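PDB 4NAR: putative uronate isomerase from Thermotoga maritima, which is of unestablished function but may have an activity like that of lactate racemases. Local coordinates for residues E13-K16 against E17-K21; T45-V48 against A49-L52; R54-E58 against R59-E63. One frame throughout, in Å; residues are numbered along the deposited sequence.

Contact 1 of 3, residues E13-K16 against E17-K21; sequences EKIK and EGLSK
Leu19 N donates to Ile15 O at 2.8 Å, nearly in line with the carbonyl, and three more main-chain bonds of the same spacing run beside it. Glu17 N bonds to Glu13 O, Gly18 N to Lys14 O, and Ser20 N to Lys16 O. The last is the shortest, 2.7 Å between Ser20 N and Lys16 O. All four are i to i+4 bonds. They make 13-21 one unbroken piece of the alpha-helix 12-24, which packs on helix 45-58 in the lactate racemase-type N-terminal domain.

The apolar contact is on the buried side. Ile15 and Leu19 lie side by side, one turn apart, and point the same way. The touching atoms are Ile15 CG2 and Leu19 CD1, 3.8 Å apart. Ile15 turns CG2 anti to its backbone N, and Leu19 keeps CG beside its own N (chi1 -61°). Leu19 CG also rests 3.4 Å from Ile15 O. Lys16 and Leu19 both meet Asn51 and Phe55 of helix 45-58, while Ile15 reaches Leu10 and Phe44 in loops.

Glu13, Lys14 and Glu17 lie on the exposed side. Glu13 OE2 and Glu17 OE1 are 6.5 Å apart, so these like charges do not touch. Glu17 CB packs 3.5 Å from Lys14 O, and the Glu17 chain then bends at chi2 (74°).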
loop_
_atom_site.group_PDB
_atom_site.type_symbol
_atom_site.label_atom_id
_atom_site.label_comp_id
_atom_site.label_asym_id
_atom_site.label_seq_id
_atom_site.Cartn_x
_atom_site.Cartn_y
_atom_site.Cartn_z
ATOM N N GLU A 13 2.390 -9.788 25.282
ATOM C CA GLU A 13 1.590 -9.876 26.501
ATOM C C GLU A 13 0.524 -8.789 26.554
ATOM O O GLU A 13 -0.647 -9.090 26.804
ATOM C CB GLU A 13 2.463 -9.830 27.759
ATOM C CG GLU A 13 1.974 -10.788 28.848
ATOM C CD GLU A 13 1.786 -10.122 30.209
ATOM O OE1 GLU A 13 2.781 -9.575 30.742
ATOM O OE2 GLU A 13 0.648 -10.156 30.745
ATOM N N LYS A 14 0.934 -7.537 26.334
ATOM C CA LYS A 14 -0.005 -6.414 26.284
ATOM C C LYS A 14 -1.031 -6.616 25.164
ATOM O O LYS A 14 -2.229 -6.403 25.363
ATOM C CB LYS A 14 0.724 -5.078 26.069
ATOM C CG LYS A 14 1.318 -4.412 27.320
ATOM C CD LYS A 14 2.233 -3.225 26.930
ATOM C CE LYS A 14 1.620 -1.880 27.309
ATOM N NZ LYS A 14 0.156 -1.868 27.032
ATOM N N ILE A 15 -0.553 -7.017 23.986
ATOM C CA ILE A 15 -1.430 -7.257 22.840
ATOM C C ILE A 15 -2.506 -8.279 23.207
ATOM O O ILE A 15 -3.704 -8.012 23.027
ATOM C CB ILE A 15 -0.628 -7.708 21.595
ATOM C CG1 ILE A 15 0.099 -6.502 20.982
ATOM C CG2 ILE A 15 -1.536 -8.396 20.574
ATOM C CD1 ILE A 15 1.187 -6.877 19.988
ATOM N N LYS A 16 -2.073 -9.413 23.762
ATOM C CA LYS A 16 -2.984 -10.452 24.262
ATOM C C LYS A 16 -4.059 -9.938 25.242
ATOM O O LYS A 16 -5.239 -10.306 25.128
ATOM C CB LYS A 16 -2.189 -11.611 24.877
ATOM C CG LYS A 16 -1.628 -12.575 23.844
ATOM C CD LYS A 16 -0.376 -13.315 24.338
ATOM C CE LYS A 16 -0.713 -14.544 25.179
ATOM N NZ LYS A 16 0.485 -15.434 25.338
ATOM N N GLU A 17 -3.652 -9.083 26.179
ATOM C CA GLU A 17 -4.588 -8.473 27.128
ATOM C C GLU A 17 -5.644 -7.646 26.394
ATOM O O GLU A 17 -6.826 -7.694 26.725
ATOM C CB GLU A 17 -3.843 -7.613 28.164
ATOM C CG GLU A 17 -4.728 -6.613 28.943
ATOM C CD GLU A 17 -5.639 -7.265 30.002
ATOM O OE1 GLU A 17 -5.199 -7.421 31.173
ATOM O OE2 GLU A 17 -6.805 -7.599 29.671
ATOM N N GLY A 18 -5.209 -6.898 25.387
ATOM C CA GLY A 18 -6.116 -6.132 24.549
ATOM C C GLY A 18 -7.077 -7.026 23.780
ATOM O O GLY A 18 -8.288 -6.793 23.783
ATOM N N LEU A 19 -6.540 -8.059 23.135
ATOM C CA LEU A 19 -7.358 -8.973 22.341
ATOM C C LEU A 19 -8.310 -9.792 23.209
ATOM O O LEU A 19 -9.445 -10.077 22.802
ATOM C CB LEU A 19 -6.477 -9.892 21.488
ATOM C CG LEU A 19 -5.572 -9.166 20.470
ATOM C CD1 LEU A 19 -4.762 -10.162 19.639
ATOM C CD2 LEU A 19 -6.363 -8.218 19.558
ATOM N N SER A 20 -7.847 -10.173 24.399
ATOM C CA SER A 20 -8.702 -10.903 25.329
ATOM C C SER A 20 -9.905 -10.028 25.672
ATOM O O SER A 20 -11.054 -10.481 25.652
ATOM C CB SER A 20 -7.938 -11.269 26.607
ATOM O OG SER A 20 -8.491 -12.430 27.210
ATOM N N LYS A 21 -9.612 -8.764 25.964
ATOM C CA LYS A 21 -10.622 -7.776 26.303
ATOM C C LYS A 21 -11.657 -7.644 25.179
ATOM O O LYS A 21 -12.866 -7.752 25.420
ATOM C CB LYS A 21 -9.939 -6.435 26.582
ATOM C CG LYS A 21 -10.878 -5.297 26.959
ATOM C CD LYS A 21 -10.085 -4.028 27.290
ATOM C CE LYS A 21 -11.011 -2.880 27.699
ATOM N NZ LYS A 21 -10.323 -1.551 27.684
#

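Contact 2 of 3, residues T45-V48 against A49-L52; sequences THLV and AKNL
Thr45-Val48 and Ala49-Leu52 are consecutive turns of helix 45-58, joined by main-chain bonds from Ala49 N to Thr45 O, Lys50 N to His46 O and Leu52 N to Val48 O. The first is short, 2.7 Å between Ala49 N and Thr45 O, and nearly straight. The second is long, 3.3 Å between Lys50 N and His46 O, with the donor well above the carbonyl plane.

Asn51 adds a side-chain bond. Its ND2 donates to Leu47 O at 2.8 Å, in the plane of that carbonyl, with an N-H...O angle of 151°. Asn51 holds CG beside its backbone N (chi1 -78°), which folds the amide back over the preceding turn. ND2 also bonds to Glu12 OE1 of helix 12-24. The buried amide nitrogen is thus held by two acceptors.

Lys50 runs out extended beyond CG. Its CB, CG and CD all pass close to His46 O, CB at 3.3 Å. Its NZ ends 4.3 Å from Leu47 CD2 and makes a long, weak ion pair with Glu12 OE1. Leu47 CG sits off-centre over one face of the His46 ring. Thr45 CG2 and Ala49 CB approach to 4.1 Å, while Thr45 OG1 is hydrogen-bonded to Asp43 OD1.

The helix is the crossover of the beta-alpha-beta unit 31-36, 45-58, 63-68. Val48 and Ala49 pack on Ile148 and Leu52 on Phe146, both of strand 144-150. Val48 also meets Leu221 of strand 217-227. Leu47, Asn51 and Leu52 touch helix 12-24, and Thr45 and Ala49 touch helix 78-85.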
loop_
_atom_site.group_PDB
_atom_site.type_symbol
_atom_site.label_atom_id
_atom_site.label_comp_id
_atom_site.label_asym_id
_atom_site.label_seq_id
_atom_site.Cartn_x
_atom_site.Cartn_y
_atom_site.Cartn_z
ATOM N N THR A 45 1.316 -8.806 12.206
ATOM C CA THR A 45 0.042 -9.507 12.055
ATOM C C THR A 45 0.015 -10.840 12.801
ATOM O O THR A 45 -0.948 -11.140 13.521
ATOM C CB THR A 45 -0.287 -9.809 10.583
ATOM O OG1 THR A 45 -0.370 -8.584 9.836
ATOM C CG2 THR A 45 -1.594 -10.592 10.489
ATOM N N HIS A 46 1.080 -11.619 12.632
ATOM C CA HIS A 46 1.165 -12.956 13.217
ATOM C C HIS A 46 0.913 -12.977 14.731
ATOM O O HIS A 46 0.289 -13.914 15.234
ATOM C CB HIS A 46 2.496 -13.636 12.852
ATOM C CG HIS A 46 3.712 -13.000 13.469
ATOM N ND1 HIS A 46 4.490 -13.645 14.401
ATOM C CD2 HIS A 46 4.291 -11.790 13.253
ATOM C CE1 HIS A 46 5.499 -12.856 14.752
ATOM N NE2 HIS A 46 5.400 -11.732 14.072
ATOM N N LEU A 47 1.368 -11.939 15.441
ATOM C CA LEU A 47 1.096 -11.809 16.869
ATOM C C LEU A 47 -0.376 -11.493 17.125
ATOM O O LEU A 47 -0.936 -11.891 18.146
ATOM C CB LEU A 47 1.966 -10.713 17.512
ATOM C CG LEU A 47 3.496 -10.853 17.626
ATOM C CD1 LEU A 47 4.098 -9.577 18.228
ATOM C CD2 LEU A 47 3.912 -12.069 18.450
ATOM N N VAL A 48 -1.004 -10.766 16.209
ATOM C CA VAL A 48 -2.400 -10.379 16.404
ATOM C C VAL A 48 -3.345 -11.510 16.007
ATOM O O VAL A 48 -4.221 -11.925 16.789
ATOM C CB VAL A 48 -2.746 -9.124 15.578
ATOM C CG1 VAL A 48 -4.186 -8.655 15.858
ATOM C CG2 VAL A 48 -1.763 -8.010 15.874
ATOM N N ALA A 49 -3.166 -12.004 14.784
ATOM C CA ALA A 49 -4.036 -13.033 14.225
ATOM C C ALA A 49 -4.049 -14.321 15.058
ATOM O O ALA A 49 -5.112 -14.826 15.421
ATOM C CB ALA A 49 -3.618 -13.343 12.805
ATOM N N LYS A 50 -2.867 -14.853 15.354
ATOM C CA LYS A 50 -2.784 -16.126 16.066
ATOM C C LYS A 50 -3.413 -16.046 17.469
ATOM O O LYS A 50 -4.047 -17.000 17.921
ATOM C CB LYS A 50 -1.334 -16.638 16.111
ATOM C CG LYS A 50 -0.569 -16.337 17.396
ATOM C CD LYS A 50 0.924 -16.631 17.243
ATOM C CE LYS A 50 1.647 -16.525 18.589
ATOM N NZ LYS A 50 3.109 -16.314 18.393
ATOM N N ASN A 51 -3.263 -14.906 18.142
ATOM C CA ASN A 51 -3.824 -14.755 19.482
ATOM C C ASN A 51 -5.318 -14.514 19.432
ATOM O O ASN A 51 -6.062 -15.074 20.242
ATOM C CB ASN A 51 -3.104 -13.672 20.282
ATOM C CG ASN A 51 -1.771 -14.157 20.829
ATOM O OD1 ASN A 51 -1.718 -15.153 21.560
ATOM N ND2 ASN A 51 -0.683 -13.478 20.456
ATOM N N LEU A 52 -5.754 -13.705 18.462
ATOM C CA LEU A 52 -7.179 -13.498 18.221
ATOM C C LEU A 52 -7.889 -14.829 18.013
ATOM O O LEU A 52 -8.936 -15.085 18.614
ATOM C CB LEU A 52 -7.387 -12.620 16.992
ATOM C CG LEU A 52 -8.808 -12.133 16.723
ATOM C CD1 LEU A 52 -9.317 -11.299 17.897
ATOM C CD2 LEU A 52 -8.835 -11.322 15.443
#

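Contact 3 of 3, residues R54-E58 against R59-E63; sequences RFLLE and RGLKE
The end of helix 45-58 is closed by a Schellman motif, in which Leu61 N bonds to Leu56 O at 3.0 Å. Its second bond runs from Gly60 N to Leu57 O, at 2.9 Å. Gly60 is the C-prime residue. Its positive phi of 88° turns the chain away from the helical path, and at these backbone angles a CB would jam against the carbonyl oxygen of Arg59. Arg59 N also donates to Leu56 O, with only a weak bond to Phe55 O. Arg59 N and Gly60 N come in from above the carbonyl planes of Leu56 and Leu57, not on a lone pair. Leu61 N and Arg59 N reach Leu56 O from opposite faces of its plane.

Leu61 is the side chain that folds back on the helix. Its CD2 lies 3.7 Å from Leu56 CB, and its own CB sits 3.1 Å from Leu56 O. CG of Leu61 is anti to the backbone N (chi1 174°), which carries the branch back against Leu56. Leu61 also packs on Val32 of strand 31-36, and Leu56 on Val23 of helix 12-24. Leu57 CD2 comes within 4.2 Å of Leu61 O. The Arg59 chain bends at chi3, and its NH2 makes a weak hydrogen bond to Gly27 O.

One turn apart, Arg54 NE and Glu58 OE2 form a long salt bridge at 4.0 Å. The oxygen lies well out of the guanidinium plane, so only the charges attract. The carbonyls of Leu56 and Leu57, which would have no further helical turn to bond to, instead receive the N-H groups of the turn.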
loop_
_atom_site.group_PDB
_atom_site.type_symbol
_atom_site.label_atom_id
_atom_site.label_comp_id
_atom_site.label_asym_id
_atom_site.label_seq_id
_atom_site.Cartn_x
_atom_site.Cartn_y
_atom_site.Cartn_z
ATOM N N ARG A 54 -6.838 -17.843 18.912
ATOM C CA ARG A 54 -6.750 -18.667 20.107
ATOM C C ARG A 54 -7.898 -18.362 21.078
ATOM O O ARG A 54 -8.645 -19.260 21.485
ATOM C CB ARG A 54 -5.404 -18.447 20.787
ATOM C CG ARG A 54 -4.824 -19.699 21.410
ATOM C CD ARG A 54 -5.005 -19.734 22.924
ATOM N NE ARG A 54 -3.954 -20.542 23.539
ATOM C CZ ARG A 54 -2.792 -20.054 23.965
ATOM N NH1 ARG A 54 -2.539 -18.750 23.866
ATOM N NH2 ARG A 54 -1.883 -20.867 24.497
ATOM N N PHE A 55 -8.031 -17.086 21.428
ATOM C CA PHE A 55 -9.101 -16.618 22.299
ATOM C C PHE A 55 -10.484 -16.872 21.721
ATOM O O PHE A 55 -11.431 -17.151 22.464
ATOM C CB PHE A 55 -8.925 -15.127 22.582
ATOM C CG PHE A 55 -7.667 -14.807 23.340
ATOM C CD1 PHE A 55 -7.163 -15.696 24.282
ATOM C CD2 PHE A 55 -6.978 -13.625 23.103
ATOM C CE1 PHE A 55 -5.999 -15.406 24.988
ATOM C CE2 PHE A 55 -5.813 -13.327 23.803
ATOM C CZ PHE A 55 -5.325 -14.220 24.746
ATOM N N LEU A 56 -10.605 -16.757 20.402
ATOM C CA LEU A 56 -11.868 -17.063 19.746
ATOM C C LEU A 56 -12.233 -18.538 19.896
ATOM O O LEU A 56 -13.408 -18.868 20.070
ATOM C CB LEU A 56 -11.826 -16.683 18.265
ATOM C CG LEU A 56 -12.581 -15.432 17.820
ATOM C CD1 LEU A 56 -13.029 -14.586 19.009
ATOM C CD2 LEU A 56 -11.710 -14.630 16.874
ATOM N N LEU A 57 -11.238 -19.420 19.821
ATOM C CA LEU A 57 -11.487 -20.840 20.041
ATOM C C LEU A 57 -12.090 -21.084 21.428
ATOM O O LEU A 57 -13.090 -21.798 21.557
ATOM C CB LEU A 57 -10.205 -21.650 19.895
ATOM C CG LEU A 57 -9.898 -22.197 18.506
ATOM C CD1 LEU A 57 -8.701 -23.135 18.578
ATOM C CD2 LEU A 57 -11.117 -22.907 17.908
ATOM N N GLU A 58 -11.489 -20.472 22.451
ATOM C CA GLU A 58 -11.911 -20.646 23.848
ATOM C C GLU A 58 -13.354 -20.216 24.115
ATOM O O GLU A 58 -13.970 -20.673 25.078
ATOM C CB GLU A 58 -10.960 -19.908 24.804
ATOM C CG GLU A 58 -9.664 -20.655 25.093
ATOM C CD GLU A 58 -8.539 -19.728 25.561
ATOM O OE1 GLU A 58 -8.832 -18.572 25.961
ATOM O OE2 GLU A 58 -7.358 -20.156 25.518
ATOM N N ARG A 59 -13.886 -19.336 23.274
ATOM C CA ARG A 59 -15.273 -18.907 23.412
ATOM C C ARG A 59 -16.215 -19.533 22.383
ATOM O O ARG A 59 -17.311 -19.019 22.145
ATOM C CB ARG A 59 -15.374 -17.382 23.376
ATOM C CG ARG A 59 -15.214 -16.735 24.748
ATOM C CD ARG A 59 -15.357 -15.211 24.685
ATOM N NE ARG A 59 -16.439 -14.787 23.793
ATOM C CZ ARG A 59 -17.684 -14.517 24.185
ATOM N NH1 ARG A 59 -18.019 -14.620 25.466
ATOM N NH2 ARG A 59 -18.599 -14.142 23.290
ATOM N N GLY A 60 -15.782 -20.636 21.772
ATOM C CA GLY A 60 -16.651 -21.433 20.916
ATOM C C GLY A 60 -16.731 -21.060 19.444
ATOM O O GLY A 60 -17.765 -21.263 18.802
ATOM N N LEU A 61 -15.646 -20.520 18.899
ATOM C CA LEU A 61 -15.562 -20.241 17.467
ATOM C C LEU A 61 -15.770 -21.501 16.618
ATOM O O LEU A 61 -15.115 -22.523 16.837
ATOM C CB LEU A 61 -14.199 -19.636 17.137
ATOM C CG LEU A 61 -13.885 -19.418 15.662
ATOM C CD1 LEU A 61 -14.735 -18.278 15.123
ATOM C CD2 LEU A 61 -12.397 -19.132 15.485
ATOM N N LYS A 62 -16.675 -21.429 15.648
ATOM C CA LYS A 62 -16.874 -22.545 14.724
ATOM C C LYS A 62 -16.077 -22.394 13.418
ATOM O O LYS A 62 -15.514 -23.358 12.895
ATOM C CB LYS A 62 -18.361 -22.721 14.420
ATOM C CG LYS A 62 -19.203 -23.073 15.648
ATOM C CD LYS A 62 -18.774 -24.419 16.242
ATOM C CE LYS A 62 -18.720 -24.375 17.773
ATOM N NZ LYS A 62 -17.617 -25.252 18.300
ATOM N N GLU A 63 -16.022 -21.172 12.902
ATOM C CA GLU A 63 -15.429 -20.924 11.596
ATOM C C GLU A 63 -14.574 -19.655 11.554
ATOM O O GLU A 63 -15.048 -18.548 11.841
ATOM C CB GLU A 63 -16.533 -20.828 10.562
ATOM C CG GLU A 63 -16.390 -21.815 9.455
ATOM C CD GLU A 63 -17.728 -22.279 8.931
ATOM O OE1 GLU A 63 -18.070 -21.940 7.773
ATOM O OE2 GLU A 63 -18.435 -22.990 9.682
#

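In the fold
Contacts 2 and 3 follow one another on helix 45-58, with centres about 13 Å apart. Contact 1 is on helix 12-24, which packs against it. The centres of contacts 1 and 2 are about 10 Å apart. Leu19 CD1 lies 3.4 Å from Val48 O, and Lys16 CG the same distance from Asn51 CG. Contacts 1 and 3 are farther apart, about 15 Å between centres, but Phe55 of contact 3 reaches contact 1, with CE2 3.3 Å from Lys16 O. The three contacts cover parts of helix 12-24, helix 45-58 and the turn into strand 63-68. All three lie on the same side of the chain's centre.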